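PDB 5O95: ribosomal RNA small subunit methyltransferase E from Legionella pneumophila, which probably methylates the N3 position of a specific uridine in 16S ribosomal RNA, using S-adenosyl-L-methionine as the methyl donor. Local coordinates for residues B[3-11]-B[139-150]; B[36-44]-B[53-61]. All coordinates share one frame; numbering follows the deposited sequence.

Contact 1. Residues B[3-11]-B[139-150]; sequences AVRTIRIYQ and IGACEQCGRNQI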
loop_
_atom_site.group_PDB
_atom_site.type_symbol
_atom_site.label_atom_id
_atom_site.label_comp_id
_atom_site.label_asym_id
_atom_site.label_seq_id
_atom_site.Cartn_x
_atom_site.Cartn_y
_atom_site.Cartn_z
ATOM N N ALA B 3 -14.169 12.552 -19.171
ATOM C CA ALA B 3 -14.342 13.700 -18.289
ATOM C C ALA B 3 -13.124 13.892 -17.391
ATOM O O ALA B 3 -12.643 12.945 -16.760
ATOM C CB ALA B 3 -15.604 13.535 -17.442
ATOM N N VAL B 4 -12.632 15.128 -17.338
ATOM C CA VAL B 4 -11.519 15.489 -16.469
ATOM C C VAL B 4 -12.044 15.680 -15.053
ATOM O O VAL B 4 -13.108 16.275 -14.844
ATOM C CB VAL B 4 -10.841 16.773 -16.987
ATOM C CG1 VAL B 4 -9.527 17.027 -16.257
ATOM C CG2 VAL B 4 -10.630 16.703 -18.495
ATOM N N ARG B 5 -11.306 15.169 -14.071
ATOM C CA ARG B 5 -11.689 15.358 -12.680
ATOM C C ARG B 5 -11.224 16.726 -12.199
ATOM O O ARG B 5 -10.096 17.143 -12.474
ATOM C CB ARG B 5 -11.077 14.269 -11.803
ATOM C CG ARG B 5 -11.577 14.313 -10.375
ATOM C CD ARG B 5 -10.786 13.382 -9.494
ATOM N NE ARG B 5 -11.126 13.548 -8.086
ATOM C CZ ARG B 5 -10.414 13.033 -7.094
ATOM N NH1 ARG B 5 -9.323 12.327 -7.365
ATOM N NH2 ARG B 5 -10.784 13.223 -5.836
ATOM N N THR B 6 -12.107 17.428 -11.489
ATOM C CA THR B 6 -11.818 18.795 -11.085
ATOM C C THR B 6 -10.688 18.807 -10.059
ATOM O O THR B 6 -10.690 18.029 -9.103
ATOM C CB THR B 6 -13.076 19.472 -10.524
ATOM O OG1 THR B 6 -14.134 19.402 -11.489
ATOM C CG2 THR B 6 -12.814 20.953 -10.215
ATOM N N ILE B 7 -9.730 19.708 -10.269
ATOM C CA ILE B 7 -8.637 19.909 -9.330
ATOM C C ILE B 7 -9.180 20.383 -7.986
ATOM O O ILE B 7 -9.980 21.330 -7.915
ATOM C CB ILE B 7 -7.651 20.919 -9.935
ATOM C CG1 ILE B 7 -6.951 20.315 -11.158
ATOM C CG2 ILE B 7 -6.653 21.394 -8.895
ATOM C CD1 ILE B 7 -6.076 19.134 -10.833
ATOM N N ARG B 8 -8.730 19.743 -6.903
ATOM C CA ARG B 8 -9.101 20.090 -5.539
ATOM C C ARG B 8 -7.931 20.755 -4.826
ATOM O O ARG B 8 -6.786 20.308 -4.954
ATOM C CB ARG B 8 -9.492 18.847 -4.740
ATOM C CG ARG B 8 -10.842 18.281 -5.132
ATOM C CD ARG B 8 -10.965 16.829 -4.673
ATOM N NE ARG B 8 -10.630 16.676 -3.262
ATOM C CZ ARG B 8 -11.423 17.030 -2.250
ATOM N NH1 ARG B 8 -12.645 17.571 -2.477
ATOM N NH2 ARG B 8 -11.011 16.870 -1.014
ATOM N N ILE B 9 -8.226 21.807 -4.058
ATOM C CA ILE B 9 -7.209 22.611 -3.378
ATOM C C ILE B 9 -7.715 22.916 -1.974
ATOM O O ILE B 9 -8.817 23.451 -1.812
ATOM C CB ILE B 9 -6.935 23.940 -4.125
ATOM C CG1 ILE B 9 -6.447 23.700 -5.563
ATOM C CG2 ILE B 9 -5.954 24.821 -3.351
ATOM C CD1 ILE B 9 -5.047 23.032 -5.624
ATOM N N TYR B 10 -6.914 22.609 -0.962
ATOM C CA TYR B 10 -7.290 22.917 0.407
ATOM C C TYR B 10 -7.030 24.394 0.682
ATOM O O TYR B 10 -5.909 24.881 0.488
ATOM C CB TYR B 10 -6.395 22.105 1.348
ATOM C CG TYR B 10 -6.480 22.502 2.794
ATOM C CD1 TYR B 10 -7.641 22.314 3.539
ATOM C CD2 TYR B 10 -5.386 23.096 3.423
ATOM C CE1 TYR B 10 -7.706 22.670 4.880
ATOM C CE2 TYR B 10 -5.435 23.464 4.767
ATOM C CZ TYR B 10 -6.588 23.260 5.489
ATOM O OH TYR B 10 -6.621 23.619 6.817
ATOM N N GLN B 11 -8.071 25.110 1.141
ATOM C CA GLN B 11 -7.895 26.467 1.650
ATOM C C GLN B 11 -8.725 26.580 2.918
ATOM O O GLN B 11 -9.950 26.371 2.867
ATOM C CB GLN B 11 -8.424 27.504 0.646
ATOM C CG GLN B 11 -7.575 27.712 -0.609
ATOM C CD GLN B 11 -6.283 28.427 -0.297
ATOM O OE1 GLN B 11 -6.201 29.664 -0.344
ATOM N NE2 GLN B 11 -5.253 27.651 0.051
ATOM N N ILE B 139 -2.192 16.849 3.479
ATOM C CA ILE B 139 -3.104 17.775 2.793
ATOM C C ILE B 139 -3.197 17.429 1.312
ATOM O O ILE B 139 -4.299 17.363 0.733
ATOM C CB ILE B 139 -2.658 19.229 3.012
ATOM C CG1 ILE B 139 -2.984 19.648 4.440
ATOM C CG2 ILE B 139 -3.444 20.164 2.082
ATOM C CD1 ILE B 139 -2.265 20.944 4.903
ATOM N N GLY B 140 -2.044 17.160 0.688
ATOM C CA GLY B 140 -2.036 16.772 -0.709
ATOM C C GLY B 140 -2.838 15.508 -0.947
ATOM O O GLY B 140 -3.547 15.388 -1.948
ATOM N N ALA B 141 -2.743 14.549 -0.022
ATOM C CA ALA B 141 -3.485 13.300 -0.182
ATOM C C ALA B 141 -4.990 13.518 -0.025
ATOM O O ALA B 141 -5.793 12.861 -0.702
ATOM C CB ALA B 141 -2.968 12.250 0.813
ATOM N N CYS B 142 -5.391 14.451 0.841
ATOM C CA CYS B 142 -6.809 14.783 0.927
ATOM C C CYS B 142 -7.283 15.471 -0.338
ATOM O O CYS B 142 -8.408 15.224 -0.791
ATOM C CB CYS B 142 -7.091 15.674 2.142
ATOM S SG CYS B 142 -6.821 14.806 3.725
ATOM N N GLU B 143 -6.441 16.333 -0.920
ATOM C CA GLU B 143 -6.794 16.921 -2.211
ATOM C C GLU B 143 -7.022 15.836 -3.245
ATOM O O GLU B 143 -8.003 15.872 -3.992
ATOM C CB GLU B 143 -5.711 17.890 -2.681
ATOM C CG GLU B 143 -5.592 19.100 -1.768
ATOM C CD GLU B 143 -4.421 19.991 -2.076
ATOM O OE1 GLU B 143 -3.397 19.502 -2.633
ATOM O OE2 GLU B 143 -4.508 21.197 -1.724
ATOM N N GLN B 144 -6.143 14.818 -3.271
ATOM C CA GLN B 144 -6.242 13.753 -4.269
ATOM C C GLN B 144 -7.427 12.815 -4.022
ATOM O O GLN B 144 -8.109 12.410 -4.967
ATOM C CB GLN B 144 -4.927 12.954 -4.272
ATOM C CG GLN B 144 -4.954 11.664 -5.144
ATOM C CD GLN B 144 -5.546 10.436 -4.436
ATOM O OE1 GLN B 144 -5.329 10.217 -3.247
ATOM N NE2 GLN B 144 -6.314 9.651 -5.171
ATOM N N CYS B 145 -7.679 12.441 -2.766
ATOM C CA CYS B 145 -8.629 11.365 -2.497
ATOM C C CYS B 145 -10.062 11.839 -2.253
ATOM O O CYS B 145 -10.991 11.020 -2.284
ATOM C CB CYS B 145 -8.102 10.474 -1.350
ATOM S SG CYS B 145 -8.431 11.060 0.290
ATOM N N GLY B 146 -10.269 13.135 -2.036
ATOM C CA GLY B 146 -11.612 13.653 -1.843
ATOM C C GLY B 146 -12.013 13.910 -0.405
ATOM O O GLY B 146 -13.122 14.394 -0.172
ATOM N N ARG B 147 -11.148 13.628 0.574
ATOM C CA ARG B 147 -11.478 13.970 1.953
ATOM C C ARG B 147 -11.481 15.474 2.096
ATOM O O ARG B 147 -10.557 16.151 1.635
ATOM C CB ARG B 147 -10.403 13.440 2.905
ATOM C CG ARG B 147 -10.558 11.962 3.114
ATOM C CD ARG B 147 -9.443 11.474 4.022
ATOM N NE ARG B 147 -9.756 11.803 5.411
ATOM C CZ ARG B 147 -9.070 11.373 6.460
ATOM N NH1 ARG B 147 -8.032 10.551 6.275
ATOM N NH2 ARG B 147 -9.440 11.717 7.692
ATOM N N ASN B 148 -12.508 15.979 2.774
ATOM C CA ASN B 148 -12.649 17.413 3.006
ATOM C C ASN B 148 -12.373 17.796 4.445
ATOM O O ASN B 148 -12.651 18.938 4.858
ATOM C CB ASN B 148 -14.026 17.885 2.549
ATOM C CG ASN B 148 -14.222 17.687 1.072
ATOM O OD1 ASN B 148 -13.328 17.962 0.299
ATOM N ND2 ASN B 148 -15.399 17.213 0.673
ATOM N N GLN B 149 -11.741 16.890 5.181
ATOM C CA GLN B 149 -11.301 17.085 6.543
ATOM C C GLN B 149 -9.908 16.495 6.571
ATOM O O GLN B 149 -9.683 15.441 5.971
ATOM C CB GLN B 149 -12.209 16.312 7.494
ATOM C CG GLN B 149 -11.902 16.465 8.959
ATOM C CD GLN B 149 -12.966 15.832 9.851
ATOM O OE1 GLN B 149 -14.147 15.731 9.487
ATOM N NE2 GLN B 149 -12.549 15.403 11.036
ATOM N N ILE B 150 -8.981 17.186 7.233
ATOM C CA ILE B 150 -7.585 16.767 7.298
ATOM C C ILE B 150 -7.389 15.894 8.533
ATOM O O ILE B 150 -7.813 16.282 9.621
ATOM C CB ILE B 150 -6.659 17.990 7.409
ATOM C CG1 ILE B 150 -7.036 19.064 6.380
ATOM C CG2 ILE B 150 -5.181 17.537 7.313
ATOM C CD1 ILE B 150 -6.941 18.611 4.946
#
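Arg-8 of strand 8-10 pushes its guanidinium into the C-terminal end of helix 124-145, where Glu-143 O and Gln-144 O take arginine N-H groups and Cys-142 O accepts from Arg-8 as well as Gly-146 N. The chain bends at chi3 (51°), bringing NE within 2.8 Å of Glu-143 O and turning the far edge toward Cys-142 and Asn-148. NH2 reaches Cys-142 O at 3.1 Å in a nearly straight bond (164°), from the carbonyl face opposite Gly-146 N. NH1 and NH2 grip Asn-148 OD1 end-on, NH1 in the plane of the amide on a lone pair, NH2 from above that plane. Gly-146, with its positive phi, ends the helix and lays its CA over one face of the guanidinium.

Glu-143 answers from the helix: its extended side chain brings the anti lone pair of OE2 to Tyr-10 N at 2.9 Å, almost straight at 171°. Ile-150 CD1 sits over one face of the Tyr-10 ring, and on that same side Ile-139 CG2 packs obliquely, 3.6 Å from Tyr-10 CB. Arg-5, fully extended, adds a second end-on grip, NH1 standing 2.7 Å from Gln-144 O.

Both arginines supply N-H groups to carbonyls at the negative end of the helix dipole, which probably stabilises their positive charge, with Phe-46 a further cation-pi partner of Arg-8, while tying the N-terminal strand to the methyltransferase domain.

Contact 2. Residues B[36-44]-B[53-61]; sequences RMEQGEQLT and FTASIERVK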
loop_
_atom_site.group_PDB
_atom_site.type_symbol
_atom_site.label_atom_id
_atom_site.label_comp_id
_atom_site.label_asym_id
_atom_site.label_seq_id
_atom_site.Cartn_x
_atom_site.Cartn_y
_atom_site.Cartn_z
ATOM N N ARG B 36 0.021 25.120 -13.566
ATOM C CA ARG B 36 -0.058 26.005 -14.734
ATOM C C ARG B 36 -1.495 26.304 -15.161
ATOM O O ARG B 36 -1.789 26.439 -16.352
ATOM C CB ARG B 36 0.743 25.463 -15.916
ATOM C CG ARG B 36 2.183 25.271 -15.620
ATOM C CD ARG B 36 2.882 24.911 -16.895
ATOM N NE ARG B 36 4.314 24.798 -16.713
ATOM C CZ ARG B 36 5.092 24.149 -17.564
ATOM N NH1 ARG B 36 4.537 23.571 -18.617
ATOM N NH2 ARG B 36 6.398 24.071 -17.360
ATOM N N MET B 37 -2.398 26.423 -14.197
ATOM C CA MET B 37 -3.795 26.650 -14.539
ATOM C C MET B 37 -4.019 28.096 -14.964
ATOM O O MET B 37 -3.275 29.005 -14.579
ATOM C CB MET B 37 -4.703 26.289 -13.370
ATOM C CG MET B 37 -4.566 24.840 -12.981
ATOM S SD MET B 37 -5.694 24.323 -11.705
ATOM C CE MET B 37 -7.258 24.483 -12.571
ATOM N N GLU B 38 -5.057 28.303 -15.770
ATOM C CA GLU B 38 -5.274 29.575 -16.436
ATOM C C GLU B 38 -6.637 30.149 -16.072
ATOM O O GLU B 38 -7.530 29.442 -15.599
ATOM C CB GLU B 38 -5.175 29.414 -17.958
ATOM C CG GLU B 38 -3.979 28.586 -18.399
ATOM C CD GLU B 38 -3.937 28.371 -19.896
ATOM O OE1 GLU B 38 -4.522 29.194 -20.633
ATOM O OE2 GLU B 38 -3.325 27.373 -20.333
ATOM N N GLN B 39 -6.783 31.451 -16.304
ATOM C CA GLN B 39 -8.057 32.127 -16.095
ATOM C C GLN B 39 -9.187 31.350 -16.764
ATOM O O GLN B 39 -9.050 30.882 -17.895
ATOM C CB GLN B 39 -7.971 33.538 -16.680
ATOM C CG GLN B 39 -9.280 34.300 -16.693
ATOM C CD GLN B 39 -9.082 35.763 -17.032
ATOM O OE1 GLN B 39 -7.953 36.262 -17.037
ATOM N NE2 GLN B 39 -10.176 36.460 -17.320
ATOM N N GLY B 40 -10.296 31.184 -16.039
ATOM C CA GLY B 40 -11.456 30.469 -16.525
ATOM C C GLY B 40 -11.559 29.024 -16.077
ATOM O O GLY B 40 -12.657 28.456 -16.106
ATOM N N GLU B 41 -10.452 28.410 -15.662
ATOM C CA GLU B 41 -10.486 27.016 -15.256
ATOM C C GLU B 41 -11.159 26.849 -13.892
ATOM O O GLU B 41 -11.144 27.748 -13.046
ATOM C CB GLU B 41 -9.071 26.432 -15.229
ATOM C CG GLU B 41 -8.377 26.465 -16.593
ATOM C CD GLU B 41 -7.017 25.777 -16.575
ATOM O OE1 GLU B 41 -6.918 24.660 -16.027
ATOM O OE2 GLU B 41 -6.049 26.368 -17.098
ATOM N N GLN B 42 -11.755 25.676 -13.694
ATOM C CA GLN B 42 -12.509 25.366 -12.490
ATOM C C GLN B 42 -11.619 24.744 -11.423
ATOM O O GLN B 42 -10.653 24.030 -11.722
ATOM C CB GLN B 42 -13.638 24.392 -12.813
ATOM C CG GLN B 42 -14.598 24.912 -13.861
ATOM C CD GLN B 42 -15.400 26.082 -13.345
ATOM O OE1 GLN B 42 -15.878 26.062 -12.210
ATOM N NE2 GLN B 42 -15.537 27.119 -14.166
ATOM N N LEU B 43 -11.986 24.989 -10.165
ATOM C CA LEU B 43 -11.337 24.405 -9.001
ATOM C C LEU B 43 -12.404 24.094 -7.970
ATOM O O LEU B 43 -13.421 24.783 -7.881
ATOM C CB LEU B 43 -10.380 25.402 -8.302
ATOM C CG LEU B 43 -9.095 25.858 -8.977
ATOM C CD1 LEU B 43 -8.427 26.964 -8.173
ATOM C CD2 LEU B 43 -8.164 24.672 -9.105
ATOM N N THR B 44 -12.154 23.072 -7.173
ATOM C CA THR B 44 -12.965 22.773 -6.003
ATOM C C THR B 44 -12.082 23.037 -4.802
ATOM O O THR B 44 -11.113 22.311 -4.576
ATOM C CB THR B 44 -13.435 21.322 -6.006
ATOM O OG1 THR B 44 -14.243 21.057 -7.163
ATOM C CG2 THR B 44 -14.255 21.029 -4.737
ATOM N N PHE B 53 -16.102 24.238 -2.132
ATOM C CA PHE B 53 -16.408 25.530 -2.741
ATOM C C PHE B 53 -16.111 25.414 -4.228
ATOM O O PHE B 53 -14.961 25.225 -4.628
ATOM C CB PHE B 53 -15.567 26.618 -2.080
ATOM C CG PHE B 53 -15.789 26.716 -0.597
ATOM C CD1 PHE B 53 -15.068 25.896 0.278
ATOM C CD2 PHE B 53 -16.713 27.626 -0.077
ATOM C CE1 PHE B 53 -15.291 25.954 1.642
ATOM C CE2 PHE B 53 -16.951 27.689 1.284
ATOM C CZ PHE B 53 -16.217 26.860 2.152
ATOM N N THR B 54 -17.147 25.495 -5.051
ATOM C CA THR B 54 -16.938 25.454 -6.490
ATOM C C THR B 54 -16.468 26.824 -6.925
ATOM O O THR B 54 -17.121 27.831 -6.622
ATOM C CB THR B 54 -18.231 25.068 -7.203
ATOM O OG1 THR B 54 -18.644 23.777 -6.759
ATOM C CG2 THR B 54 -18.014 25.018 -8.718
ATOM N N ALA B 55 -15.330 26.876 -7.607
ATOM C CA ALA B 55 -14.687 28.146 -7.889
ATOM C C ALA B 55 -14.132 28.123 -9.302
ATOM O O ALA B 55 -13.969 27.069 -9.918
ATOM C CB ALA B 55 -13.560 28.467 -6.890
ATOM N N SER B 56 -13.855 29.307 -9.813
ATOM C CA SER B 56 -13.178 29.436 -11.087
ATOM C C SER B 56 -12.095 30.488 -10.958
ATOM O O SER B 56 -12.178 31.412 -10.135
ATOM C CB SER B 56 -14.135 29.786 -12.212
ATOM O OG SER B 56 -14.742 31.026 -11.943
ATOM N N ILE B 57 -11.069 30.338 -11.781
ATOM C CA ILE B 57 -9.932 31.244 -11.721
ATOM C C ILE B 57 -10.305 32.526 -12.446
ATOM O O ILE B 57 -10.592 32.510 -13.648
ATOM C CB ILE B 57 -8.679 30.598 -12.320
ATOM C CG1 ILE B 57 -8.308 29.373 -11.475
ATOM C CG2 ILE B 57 -7.555 31.616 -12.355
ATOM C CD1 ILE B 57 -6.974 28.740 -11.843
ATOM N N GLU B 58 -10.346 33.629 -11.705
ATOM C CA GLU B 58 -10.726 34.905 -12.290
ATOM C C GLU B 58 -9.527 35.674 -12.819
ATOM O O GLU B 58 -9.650 36.401 -13.810
ATOM C CB GLU B 58 -11.478 35.750 -11.260
ATOM C CG GLU B 58 -12.218 36.928 -11.875
ATOM C CD GLU B 58 -13.224 37.543 -10.926
ATOM O OE1 GLU B 58 -12.907 38.595 -10.330
ATOM O OE2 GLU B 58 -14.325 36.967 -10.776
ATOM N N ARG B 59 -8.362 35.505 -12.202
ATOM C CA ARG B 59 -7.188 36.269 -12.588
ATOM C C ARG B 59 -5.953 35.564 -12.050
ATOM O O ARG B 59 -5.947 35.098 -10.907
ATOM C CB ARG B 59 -7.284 37.696 -12.036
ATOM C CG ARG B 59 -5.995 38.498 -12.072
ATOM C CD ARG B 59 -6.297 39.975 -11.839
ATOM N NE ARG B 59 -7.420 40.164 -10.923
ATOM C CZ ARG B 59 -7.319 40.681 -9.702
ATOM N NH1 ARG B 59 -6.140 41.081 -9.243
ATOM N NH2 ARG B 59 -8.403 40.808 -8.942
ATOM N N VAL B 60 -4.926 35.466 -12.889
ATOM C CA VAL B 60 -3.623 34.935 -12.499
ATOM C C VAL B 60 -2.607 36.042 -12.738
ATOM O O VAL B 60 -2.283 36.355 -13.891
ATOM C CB VAL B 60 -3.243 33.669 -13.278
ATOM C CG1 VAL B 60 -1.860 33.195 -12.859
ATOM C CG2 VAL B 60 -4.258 32.574 -13.059
ATOM N N LYS B 61 -2.115 36.645 -11.658
ATOM C CA LYS B 61 -1.103 37.700 -11.720
ATOM C C LYS B 61 0.181 37.140 -11.113
ATOM O O LYS B 61 0.334 37.105 -9.889
ATOM C CB LYS B 61 -1.569 38.948 -10.976
ATOM C CG LYS B 61 -0.539 40.067 -10.955
ATOM C CD LYS B 61 -1.083 41.330 -10.307
ATOM C CE LYS B 61 -0.012 42.411 -10.247
ATOM N NZ LYS B 61 -0.496 43.662 -9.601
HETATM O O HOH W 1 -5.463 36.112 -15.605
HETATM O O HOH W 2 -17.007 21.503 -7.060
#
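A beta hairpin of the PUA-like domain brings strand 42-44 against the antiparallel strand 53-61, and a type II turn from Glu-38 to Glu-41 carries the pairing back beyond the start of the first strand. Leu-43 and Ala-55 form the hydrogen-bonded pair: Leu-43 N donates to Ala-55 O at 2.9 Å, and Ala-55 N returns a bond to Leu-43 O. Ile-57 N meets Glu-41 O, and Gly-40 N gives Ile-57 O a bond of 2.8 Å. Gly-40 suits the turn because at its positive phi (98°) a CB would jam against Gln-39 O.

Ile-57 buries the most surface. Its CG1 branch, anti to the carbonyl carbon (chi1 -63°), carries CD1 to within 3.7 Å of Met-37 CB, and CG1 lies 4.1 Å from Leu-43 CD1, while CG2 rests near Gln-39 CA. Met-37 and Ile-57 also pack on Val-31 of helix 25-34.

On the face of Thr-44 and Thr-54, away from Leu-43 and Ala-55, a water bridges their hydroxyls, 2.8 Å from each OG1. Another links Gln-39 OE1 to Val-60 N, beyond the pairing with 36-44. Glu-58 and Arg-59 both face Phe-66 of strand 64-74, a classic beta bulge against the strand's other neighbour. The whole is an antiparallel hairpin of the PUA-type sheet.

In the fold
Contact 1 joins residues 3-11, almost at the N terminus, to the end of helix 124-145, closing a loop that holds the other strands of the mixed sheet to which strand 8-10 belongs and the first part of the methyltransferase domain. Contact 2 is nested inside that loop: the chain passes helix 25-34, enters 36-44, and turns back through 53-61 to make a local hairpin. The two contacts, with centres about 15 Å apart, meet in that sheet, where strand 8-10 runs parallel to strand 42-46; Ile-7 O and Ile-9 N probably bond to Thr-44 N and O. Contact 2 pairs two neighbouring strands, and contact 1 fastens strand 8-10, one of the two edge strands, to helix 124-145.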